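Local coordinates for rRNA adenine N-6-methyltransferase (Saccharopolyspora erythraea, PDB 6NVM), which dimethylates the N6 position of a single adenine in 23S rRNA using S-adenosyl-L-methionine, conferring resistance to macrolide, lincosamide and streptogramin B antibiotics, at residues Tyr143-Thr146 with Ser147-Asp151; Leu286-Phe289 with Glu290-Gln294. One frame throughout, in Å; residues are numbered along the deposited sequence.

In the fold
Both contacts are local: each spans nine consecutive residues, neither closes a long loop, and they follow in series without nesting or crossing. Interaction 1 comes first: leaving strand 135-140 of the Rossmann-like methyltransferase sheet, the chain passes through a short loop and enters helix 146-155, which leads on to the neighbouring parallel strand 159-167, a beta-alpha-beta crossover. Interaction 2 comes at the C-terminal end of the modelled chain, where helix 282-292 runs out after packing against helices 228-243, 249-254 and 259-269. The first belongs to the catalytic fold and the second to the C-terminal helical part; their centres lie about 31 Å apart and their nearest atoms about 18 Å.

Interaction 1 (Tyr143-Thr146 with Ser147-Asp151); sequences YGIT and SAIVD
Ile145 and Ile149 meet one turn apart at the start of helix 146-155, CD1 of Ile145 lying 4.1 Å from CG1 of Ile149, with the two side chains crossing at a slant. CG1 of Ile149 also rests 3.4 Å from the carbonyl O of Ile145. Ile149 N donates to Ile145 O at 3.0 Å, and Ile145 is the N-cap residue. Next along, Val150 N gives a nearly straight bond (174°) to Thr146 O, which also has the Val150 methyl CG2 against it at 3.4 Å. With chi1 at -47°, Thr146 OG1 stands beside its own backbone N and turns back toward the preceding loop, where it is hydrogen-bonded to Pro142 O; Tyr143 O is a second acceptor within reach, 3.1 Å from OG1. Beyond this shell, Ile149 packs on Phe125, Leu126, Ile141 and Met164, while Thr146 and Val150 lie on Phe170 of helix 168-175. Ile145 sits about 6 Å, side chain to side chain, from Asp124, predicted to bind S-adenosyl-L-methionine. Because the hydroxyl of the buried Thr146 bonds back to a loop carbonyl, it couples the loop after strand 135-140 to the helix start, beside the probable cofactor pocket.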
# COMPACT_ATOMS: atom_id res chain seq x y z
N TYR A 143 -6.78 -4.48 12.34
CA TYR A 143 -7.16 -5.46 11.33
C TYR A 143 -8.37 -5.01 10.51
O TYR A 143 -8.41 -5.23 9.29
CB TYR A 143 -7.43 -6.81 12.00
CG TYR A 143 -8.48 -7.65 11.31
CD1 TYR A 143 -8.18 -8.36 10.15
CD2 TYR A 143 -9.77 -7.75 11.82
CE1 TYR A 143 -9.13 -9.14 9.52
CE2 TYR A 143 -10.73 -8.52 11.19
CZ TYR A 143 -10.40 -9.22 10.04
OH TYR A 143 -11.36 -9.99 9.42
N GLY A 144 -9.35 -4.38 11.15
CA GLY A 144 -10.63 -4.16 10.50
C GLY A 144 -10.72 -2.98 9.55
O GLY A 144 -11.76 -2.81 8.91
N ILE A 145 -9.66 -2.17 9.42
CA ILE A 145 -9.72 -0.99 8.55
C ILE A 145 -8.51 -0.93 7.63
O ILE A 145 -8.20 0.13 7.08
CB ILE A 145 -9.82 0.31 9.38
CG1 ILE A 145 -8.66 0.40 10.37
CG2 ILE A 145 -11.16 0.38 10.10
CD1 ILE A 145 -8.36 1.81 10.85
N THR A 146 -7.83 -2.06 7.43
CA THR A 146 -6.59 -2.04 6.66
C THR A 146 -6.86 -1.65 5.21
O THR A 146 -6.16 -0.80 4.65
CB THR A 146 -5.89 -3.40 6.73
OG1 THR A 146 -5.85 -3.85 8.09
CG2 THR A 146 -4.46 -3.28 6.22
N SER A 147 -7.87 -2.25 4.58
CA SER A 147 -8.16 -1.90 3.20
C SER A 147 -8.57 -0.44 3.07
O SER A 147 -8.26 0.20 2.07
CB SER A 147 -9.25 -2.81 2.63
OG SER A 147 -8.70 -4.06 2.26
N ALA A 148 -9.26 0.10 4.07
CA ALA A 148 -9.70 1.49 3.98
C ALA A 148 -8.51 2.44 4.06
O ALA A 148 -8.50 3.49 3.39
CB ALA A 148 -10.71 1.79 5.08
N ILE A 149 -7.51 2.12 4.88
CA ILE A 149 -6.31 2.95 4.97
C ILE A 149 -5.53 2.90 3.66
O ILE A 149 -5.06 3.93 3.16
CB ILE A 149 -5.46 2.50 6.18
CG1 ILE A 149 -6.18 2.83 7.49
CG2 ILE A 149 -4.07 3.12 6.15
CD1 ILE A 149 -6.17 4.31 7.88
N VAL A 150 -5.37 1.71 3.09
CA VAL A 150 -4.74 1.59 1.78
C VAL A 150 -5.45 2.48 0.76
O VAL A 150 -4.81 3.22 -0.00
CB VAL A 150 -4.71 0.11 1.33
CG1 VAL A 150 -4.23 -0.02 -0.11
CG2 VAL A 150 -3.80 -0.68 2.26
N ASP A 151 -6.79 2.43 0.72
CA ASP A 151 -7.53 3.27 -0.21
C ASP A 151 -7.29 4.75 0.07
O ASP A 151 -7.18 5.56 -0.86
CB ASP A 151 -9.03 2.99 -0.13
CG ASP A 151 -9.41 1.62 -0.68
OD1 ASP A 151 -8.64 1.04 -1.46
OD2 ASP A 151 -10.51 1.15 -0.32

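Interaction 2 (Leu286-Phe289 with Glu290-Gln294); sequences LRLF and ERLDQ
Asp293 N donates to Phe289 O at 2.8 Å where helix 282-292 runs out, Asp293 being the first residue beyond it; the N-H...O angle of 143° is more bent than in the three bonds before it. OD1 of Asp293 makes a salt bridge to NE of Arg233 in helix 228-243, whose side chain also touches Phe289. The polar ends of Arg287 and Glu290 turn to the C-terminal end of helix 259-269: Arg287 NE and NH2 hydrogen-bond the carbonyl oxygens of His268 and Ala269, and Glu290 OE1 bonds His268 NE2. The earlier backbone bonds run from Glu290 N to Leu286 O (2.9 Å), from Arg291 N to Arg287 O and from Leu292 N to Leu288 O. The side chain of Asp293 folds back over the Phe289 ring. Its CB stands over one face, 3.9 Å from the ring centroid, a CH-pi contact. The carboxylate continues past the CZ rim, on the same side of the ring plane as CB, its CG 3.4 Å from Phe289 CZ, with carboxylate and ring planes 22° apart. Both groups reach this position with CG anti to the backbone N (chi1 175° for Phe289), which sends both out on the same flank of the helix, one turn apart. On another side of the helix, Leu288 and Leu292 run alongside each other, CG of Leu288 lying 4.1 Å from CD1 of Leu292. Both pack on Leu253 and Ala265. Where the carboxylate overhangs the rim at CZ, a negative charge close to the ring's pi electrons would probably be unfavourable alone; the positive charge of Arg233 should offset it, so that one ionic pair and one ring together fasten the end of the last helix to helix 228-243.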
# COMPACT_ATOMS: atom_id res chain seq x y z
N LEU A 286 1.51 -5.87 -17.74
CA LEU A 286 1.95 -4.75 -18.56
C LEU A 286 2.31 -5.20 -19.97
O LEU A 286 1.94 -4.55 -20.96
CB LEU A 286 3.15 -4.06 -17.91
CG LEU A 286 2.91 -3.34 -16.59
CD1 LEU A 286 4.25 -2.88 -16.00
CD2 LEU A 286 1.99 -2.17 -16.81
N ARG A 287 3.06 -6.29 -20.09
CA ARG A 287 3.41 -6.81 -21.41
C ARG A 287 2.17 -7.26 -22.17
O ARG A 287 2.05 -7.02 -23.38
CB ARG A 287 4.40 -7.96 -21.27
CG ARG A 287 5.83 -7.52 -20.95
CD ARG A 287 6.85 -8.54 -21.48
NE ARG A 287 6.65 -9.86 -20.90
CZ ARG A 287 7.12 -10.24 -19.72
NH1 ARG A 287 7.83 -9.40 -18.98
NH2 ARG A 287 6.88 -11.46 -19.27
N LEU A 288 1.24 -7.92 -21.48
CA LEU A 288 -0.00 -8.34 -22.12
C LEU A 288 -0.73 -7.14 -22.71
O LEU A 288 -1.19 -7.17 -23.86
CB LEU A 288 -0.89 -9.06 -21.09
CG LEU A 288 -2.16 -9.75 -21.58
CD1 LEU A 288 -1.81 -10.98 -22.41
CD2 LEU A 288 -3.04 -10.13 -20.39
N PHE A 289 -0.84 -6.05 -21.93
CA PHE A 289 -1.55 -4.87 -22.41
C PHE A 289 -0.79 -4.21 -23.56
O PHE A 289 -1.40 -3.77 -24.53
CB PHE A 289 -1.75 -3.87 -21.27
CG PHE A 289 -2.36 -2.58 -21.72
CD1 PHE A 289 -3.69 -2.53 -22.10
CD2 PHE A 289 -1.60 -1.42 -21.80
CE1 PHE A 289 -4.26 -1.35 -22.53
CE2 PHE A 289 -2.17 -0.23 -22.23
CZ PHE A 289 -3.50 -0.20 -22.60
N GLU A 290 0.53 -4.14 -23.44
CA GLU A 290 1.36 -3.55 -24.49
C GLU A 290 1.02 -4.15 -25.85
O GLU A 290 0.79 -3.42 -26.82
CB GLU A 290 2.83 -3.77 -24.14
CG GLU A 290 3.82 -3.23 -25.15
CD GLU A 290 5.26 -3.49 -24.73
OE1 GLU A 290 5.55 -4.62 -24.24
OE2 GLU A 290 6.09 -2.57 -24.87
N ARG A 291 1.00 -5.48 -25.94
CA ARG A 291 0.74 -6.12 -27.22
C ARG A 291 -0.73 -5.99 -27.61
O ARG A 291 -1.05 -5.80 -28.78
CB ARG A 291 1.16 -7.59 -27.18
CG ARG A 291 0.96 -8.33 -28.50
CD ARG A 291 1.71 -7.66 -29.66
NE ARG A 291 1.49 -8.35 -30.92
CZ ARG A 291 0.43 -8.17 -31.71
NH1 ARG A 291 -0.53 -7.32 -31.36
NH2 ARG A 291 0.32 -8.86 -32.84
N LEU A 292 -1.64 -6.11 -26.64
CA LEU A 292 -3.06 -5.98 -26.96
C LEU A 292 -3.40 -4.59 -27.45
O LEU A 292 -4.29 -4.43 -28.30
CB LEU A 292 -3.92 -6.33 -25.76
CG LEU A 292 -4.03 -7.81 -25.42
CD1 LEU A 292 -4.86 -7.97 -24.17
CD2 LEU A 292 -4.65 -8.60 -26.56
N ASP A 293 -2.72 -3.57 -26.94
CA ASP A 293 -3.08 -2.19 -27.23
C ASP A 293 -2.51 -1.69 -28.55
O ASP A 293 -2.69 -0.50 -28.86
CB ASP A 293 -2.62 -1.28 -26.09
CG ASP A 293 -3.41 0.01 -26.01
OD1 ASP A 293 -4.65 -0.05 -26.14
OD2 ASP A 293 -2.79 1.07 -25.79
N GLN A 294 -1.84 -2.54 -29.31
CA GLN A 294 -1.33 -2.14 -30.62
C GLN A 294 -2.43 -2.20 -31.68
O GLN A 294 -3.07 -3.24 -31.86
CB GLN A 294 -0.16 -3.03 -31.04
CG GLN A 294 1.09 -2.83 -30.21
CD GLN A 294 2.26 -3.64 -30.73
OE1 GLN A 294 2.16 -4.30 -31.77
NE2 GLN A 294 3.39 -3.59 -30.02